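Local coordinates for DUF5636 domain-containing protein (Legionella pneumophila subsp. pneumophila str. Philadelphia 1, PDB 4RD8) that is of unknown function but folds as a largely helical, strand-free protein that represents the uncharacterised family DUF5636, at residues 33-38 and 180-185; 137-142 and 152-157. The protein carries 3 engineered substitutions. All coordinates share one frame; numbering follows the deposited sequence.

Contact 1 of 2, residues 33-38 and 180-185; sequences KIENYL and WDVLID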
# COMPACT_ATOMS: atom_id res chain seq x y z
N LYS A 33 10.44 2.37 -9.97
CA LYS A 33 10.30 0.92 -9.88
C LYS A 33 8.93 0.53 -9.31
O LYS A 33 8.27 -0.39 -9.83
CB LYS A 33 11.44 0.32 -9.05
CG LYS A 33 12.83 0.50 -9.67
CD LYS A 33 12.97 -0.30 -10.95
CE LYS A 33 13.13 -1.78 -10.68
NZ LYS A 33 14.49 -2.11 -10.16
N ILE A 34 8.49 1.24 -8.28
CA ILE A 34 7.17 1.00 -7.68
C ILE A 34 6.06 1.25 -8.69
O ILE A 34 5.14 0.44 -8.82
CB ILE A 34 6.97 1.86 -6.42
CG1 ILE A 34 7.88 1.34 -5.31
CG2 ILE A 34 5.51 1.84 -5.97
CD1 ILE A 34 7.86 2.19 -4.06
N GLU A 35 6.16 2.36 -9.41
CA GLU A 35 5.15 2.72 -10.40
C GLU A 35 5.07 1.64 -11.47
O GLU A 35 3.99 1.23 -11.87
CB GLU A 35 5.47 4.07 -11.04
CG GLU A 35 4.36 4.65 -11.88
CD GLU A 35 4.83 5.80 -12.75
OE1 GLU A 35 5.96 5.71 -13.28
OE2 GLU A 35 4.08 6.79 -12.90
N ASN A 36 6.23 1.17 -11.91
CA ASN A 36 6.29 0.18 -12.97
C ASN A 36 5.77 -1.18 -12.52
O ASN A 36 5.25 -1.95 -13.33
CB ASN A 36 7.72 0.05 -13.51
CG ASN A 36 8.11 1.22 -14.40
OD1 ASN A 36 7.25 1.94 -14.91
ND2 ASN A 36 9.41 1.41 -14.59
N TYR A 37 5.92 -1.47 -11.23
CA TYR A 37 5.45 -2.71 -10.64
C TYR A 37 3.92 -2.70 -10.52
O TYR A 37 3.24 -3.59 -11.00
CB TYR A 37 6.12 -2.95 -9.27
CG TYR A 37 5.46 -4.02 -8.43
CD1 TYR A 37 5.49 -5.36 -8.82
CD2 TYR A 37 4.79 -3.70 -7.26
CE1 TYR A 37 4.87 -6.34 -8.05
CE2 TYR A 37 4.17 -4.66 -6.49
CZ TYR A 37 4.22 -5.98 -6.89
OH TYR A 37 3.60 -6.94 -6.12
N LEU A 38 3.38 -1.65 -9.91
CA LEU A 38 1.93 -1.55 -9.72
C LEU A 38 1.12 -1.48 -11.02
O LEU A 38 -0.05 -1.86 -11.04
CB LEU A 38 1.58 -0.36 -8.81
CG LEU A 38 2.15 -0.46 -7.39
CD1 LEU A 38 1.83 0.79 -6.60
CD2 LEU A 38 1.63 -1.70 -6.65
N TRP A 180 2.49 10.78 -3.85
CA TRP A 180 1.56 9.83 -3.25
C TRP A 180 0.49 9.45 -4.28
O TRP A 180 0.28 8.27 -4.54
CB TRP A 180 0.92 10.44 -2.01
CG TRP A 180 -0.25 9.68 -1.45
CD1 TRP A 180 -1.55 9.70 -1.89
CD2 TRP A 180 -0.23 8.81 -0.31
NE1 TRP A 180 -2.32 8.89 -1.10
CE2 TRP A 180 -1.54 8.33 -0.12
CE3 TRP A 180 0.78 8.39 0.57
CZ2 TRP A 180 -1.88 7.44 0.90
CZ3 TRP A 180 0.44 7.51 1.59
CH2 TRP A 180 -0.88 7.05 1.75
N ASP A 181 -0.16 10.45 -4.87
CA ASP A 181 -1.15 10.21 -5.93
C ASP A 181 -0.61 9.37 -7.10
O ASP A 181 -1.25 8.41 -7.53
CB ASP A 181 -1.63 11.54 -6.52
CG ASP A 181 -2.45 12.37 -5.54
OD1 ASP A 181 -2.89 11.83 -4.50
OD2 ASP A 181 -2.66 13.57 -5.83
N VAL A 182 0.56 9.75 -7.62
CA VAL A 182 1.10 9.12 -8.83
C VAL A 182 1.42 7.64 -8.60
O VAL A 182 1.30 6.81 -9.53
CB VAL A 182 2.34 9.88 -9.34
CG1 VAL A 182 3.04 9.11 -10.44
CG2 VAL A 182 1.93 11.25 -9.86
N LEU A 183 1.79 7.31 -7.37
CA LEU A 183 2.18 5.94 -7.05
C LEU A 183 1.00 5.06 -6.65
O LEU A 183 0.86 3.96 -7.17
CB LEU A 183 3.22 5.92 -5.93
CG LEU A 183 4.57 6.51 -6.34
CD1 LEU A 183 5.59 6.26 -5.24
CD2 LEU A 183 5.04 5.93 -7.68
N ILE A 184 0.17 5.54 -5.73
CA ILE A 184 -0.80 4.67 -5.09
C ILE A 184 -2.19 5.27 -4.95
O ILE A 184 -3.05 4.68 -4.31
CB ILE A 184 -0.32 4.22 -3.69
CG1 ILE A 184 -0.11 5.45 -2.79
CG2 ILE A 184 0.94 3.34 -3.80
CD1 ILE A 184 0.21 5.13 -1.36
N ASP A 185 -2.41 6.45 -5.52
CA ASP A 185 -3.74 7.06 -5.43
C ASP A 185 -4.16 7.67 -6.78
O ASP A 185 -4.80 8.72 -6.83
CB ASP A 185 -3.77 8.12 -4.31
CG ASP A 185 -5.01 8.04 -3.45
OD1 ASP A 185 -5.86 7.16 -3.68
OD2 ASP A 185 -5.14 8.85 -2.50
O HOH W 1 1.57 6.78 -12.17
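Helix 33-38 and helix 180-184 bring their backbones together at Glu35 and Leu183, whose CA atoms lie 5.5 Å apart, while the short axes pass 9.5 Å from each other at 38° between their N-to-C directions. Leu183 buries the most surface of its own: its CD2 branch turns back to the first helix and rests on Glu35 CB at 3.9 Å, and Ile34 CG2 is a looser apolar neighbour of the same methyl. With its CG anti to the backbone N (chi1 -169°), Glu35 stretches its carboxylate past Val182, where OE2 passes CG1 at 3.5 Å. A water closes this edge, donating to both Glu35 OE2 (2.6 Å) and Val182 O (2.7 Å). This buried helix-helix packing joins two distant parts of the chain, and Ile34 also touches Phe148 and Leu149 of a loop. Leu38 CD1 meets Ile184 CG2 and presses on Leu183 O at 3.4 Å, a buried carbonyl oxygen that finds no hydrogen-bond donor in the model. Behind the interface, Ile184 CD1 lies over one face of the Trp180 ring, whose NE1 bonds in the ring plane to Asp185 OD2 (3.1 Å). The other oxygen, Asp185 OD1, forms a salt bridge with Arg122.

Contact 2 of 2, residues 137-142 and 152-157; sequences LIILKR and IPTSEI. Unlike the reference sequence in segment 137-142: Arg142 (reference Gln).
Arg142, an arginine where the reference sequence has glutamine, grips the carbonyl oxygen of Ile152 side-on. Two bonds converge on that single acceptor, from Arg142 NE to Ile152 O at 2.9 Å and from Arg142 NH2 to Ile152 O, also at 2.9 Å. Ile152 O lies close to the guanidinium plane, but the two donors reach it differently: NE comes almost straight down the C=O direction (168°), whereas NH2 sits above the carbonyl plane. The side chain leaves the helix with CG anti to the backbone N (chi1 -175°) and bends at chi2 (-89°), which brings the guanidinium to the loop; the two-nitrogen grip probably limits its rotation there. Thr154 OG1 lies over one face of that group. It is 3.1 Å from Arg142 NE, yet the angle is too poor for a hydrogen bond, and its 3.0 Å approach to Arg142 CD makes this a tight spot. The arrangement belongs to a helix-loop-helix unit, in which the tail of the connection from helix 130-144 folds back on that helix before helix 157-162 starts. Two overlapping backbone bonds, each spanning three residues, curl the tail: Glu156 N to Pro153 O (2.9 Å) and Ile157 N to Thr154 O (3.2 Å). Glu156 takes the N-cap position, and its OE1 forms a salt bridge with Arg160. Deeper in, Ile139 supplies the apolar floor, its CG1 meeting Ile157 CD1 at 4.0 Å and its CG2 meeting Thr154 CG2 at 4.1 Å, with the threonine crossing it at about a right angle.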
# COMPACT_ATOMS: atom_id res chain seq x y z
N LEU A 137 2.13 -5.28 -0.87
CA LEU A 137 2.53 -5.88 -2.15
C LEU A 137 3.94 -5.44 -2.54
O LEU A 137 4.77 -6.25 -2.98
CB LEU A 137 1.52 -5.53 -3.25
CG LEU A 137 0.09 -6.07 -3.02
CD1 LEU A 137 -0.85 -5.52 -4.09
CD2 LEU A 137 0.07 -7.60 -3.03
N ILE A 138 4.21 -4.15 -2.38
CA ILE A 138 5.54 -3.58 -2.61
C ILE A 138 6.60 -4.25 -1.73
O ILE A 138 7.66 -4.64 -2.22
CB ILE A 138 5.52 -2.07 -2.34
CG1 ILE A 138 4.80 -1.37 -3.49
CG2 ILE A 138 6.93 -1.50 -2.21
CD1 ILE A 138 4.22 -0.04 -3.07
N ILE A 139 6.30 -4.39 -0.44
CA ILE A 139 7.23 -5.02 0.50
C ILE A 139 7.46 -6.49 0.16
O ILE A 139 8.59 -6.94 0.13
CB ILE A 139 6.75 -4.88 1.95
CG1 ILE A 139 6.69 -3.40 2.32
CG2 ILE A 139 7.65 -5.66 2.92
CD1 ILE A 139 5.68 -3.07 3.44
N LEU A 140 6.38 -7.25 -0.08
CA LEU A 140 6.52 -8.65 -0.49
C LEU A 140 7.30 -8.80 -1.79
O LEU A 140 8.09 -9.73 -1.94
CB LEU A 140 5.15 -9.32 -0.62
CG LEU A 140 4.36 -9.49 0.69
CD1 LEU A 140 2.93 -9.94 0.39
CD2 LEU A 140 5.04 -10.50 1.60
N LYS A 141 7.10 -7.88 -2.74
CA LYS A 141 7.87 -7.94 -3.98
C LYS A 141 9.36 -7.80 -3.69
O LYS A 141 10.17 -8.59 -4.18
CB LYS A 141 7.41 -6.85 -4.96
CG LYS A 141 8.17 -6.82 -6.28
CD LYS A 141 8.06 -8.12 -7.05
CE LYS A 141 8.66 -7.96 -8.44
NZ LYS A 141 8.48 -9.19 -9.26
N ARG A 142 9.72 -6.82 -2.86
CA ARG A 142 11.14 -6.60 -2.53
C ARG A 142 11.75 -7.79 -1.80
O ARG A 142 12.91 -8.14 -2.03
CB ARG A 142 11.31 -5.29 -1.75
CG ARG A 142 12.77 -4.92 -1.47
CD ARG A 142 13.24 -5.54 -0.17
NE ARG A 142 14.69 -5.48 0.03
CZ ARG A 142 15.52 -6.50 -0.10
NH1 ARG A 142 15.08 -7.70 -0.48
NH2 ARG A 142 16.82 -6.32 0.13
N ILE A 152 17.86 -2.07 -1.44
CA ILE A 152 17.78 -1.39 -0.15
C ILE A 152 17.34 -2.44 0.87
O ILE A 152 16.67 -3.41 0.51
CB ILE A 152 16.82 -0.17 -0.15
CG1 ILE A 152 15.36 -0.59 -0.36
CG2 ILE A 152 17.23 0.85 -1.19
CD1 ILE A 152 14.37 0.53 -0.06
N PRO A 153 17.74 -2.27 2.14
CA PRO A 153 17.25 -3.20 3.16
C PRO A 153 15.73 -3.10 3.30
O PRO A 153 15.18 -2.00 3.20
CB PRO A 153 17.91 -2.70 4.44
CG PRO A 153 19.18 -2.04 3.96
CD PRO A 153 18.79 -1.37 2.66
N THR A 154 15.08 -4.23 3.53
CA THR A 154 13.62 -4.23 3.62
C THR A 154 13.16 -3.29 4.73
O THR A 154 12.18 -2.56 4.57
CB THR A 154 13.09 -5.66 3.85
OG1 THR A 154 13.43 -6.48 2.72
CG2 THR A 154 11.58 -5.66 4.05
N SER A 155 13.90 -3.28 5.83
CA SER A 155 13.54 -2.47 7.00
C SER A 155 13.67 -0.97 6.74
O SER A 155 13.27 -0.16 7.59
CB SER A 155 14.40 -2.87 8.20
OG SER A 155 15.76 -2.53 7.98
N GLU A 156 14.24 -0.59 5.60
CA GLU A 156 14.41 0.84 5.27
C GLU A 156 13.42 1.35 4.23
O GLU A 156 13.51 2.50 3.80
CB GLU A 156 15.86 1.15 4.85
CG GLU A 156 16.85 0.87 5.98
CD GLU A 156 18.29 1.18 5.62
OE1 GLU A 156 18.55 1.62 4.48
OE2 GLU A 156 19.18 0.98 6.48
N ILE A 157 12.47 0.51 3.84
CA ILE A 157 11.47 0.91 2.85
C ILE A 157 10.66 2.10 3.35
O ILE A 157 10.40 3.05 2.60
CB ILE A 157 10.54 -0.28 2.49
CG1 ILE A 157 11.28 -1.26 1.58
CG2 ILE A 157 9.29 0.21 1.77
CD1 ILE A 157 10.54 -2.59 1.41

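In the fold
The centres of contact 1 and contact 2 lie about 14 Å apart. Along the chain the order is 33-38, 137-142, 152-157 and 180-185, so contact 2, a local closure, is nested inside the long loop that contact 1 closes. They share no segment but touch directly where helix 25-38 packs on helix 130-144: Ile34 CG2 lies 3.7 Å from Ile138 CD1, and Tyr37 CE1 lies 3.8 Å from Lys141 CG. Ile34 also reaches Ile161 of helix 157-162. Helix 25-38 thus packs against both helix 179-184 and the 130-162 helix-loop-helix unit, which also touch each other directly, as at Ile184 on Trp135, linking early and late parts of one compact, strand-free fold.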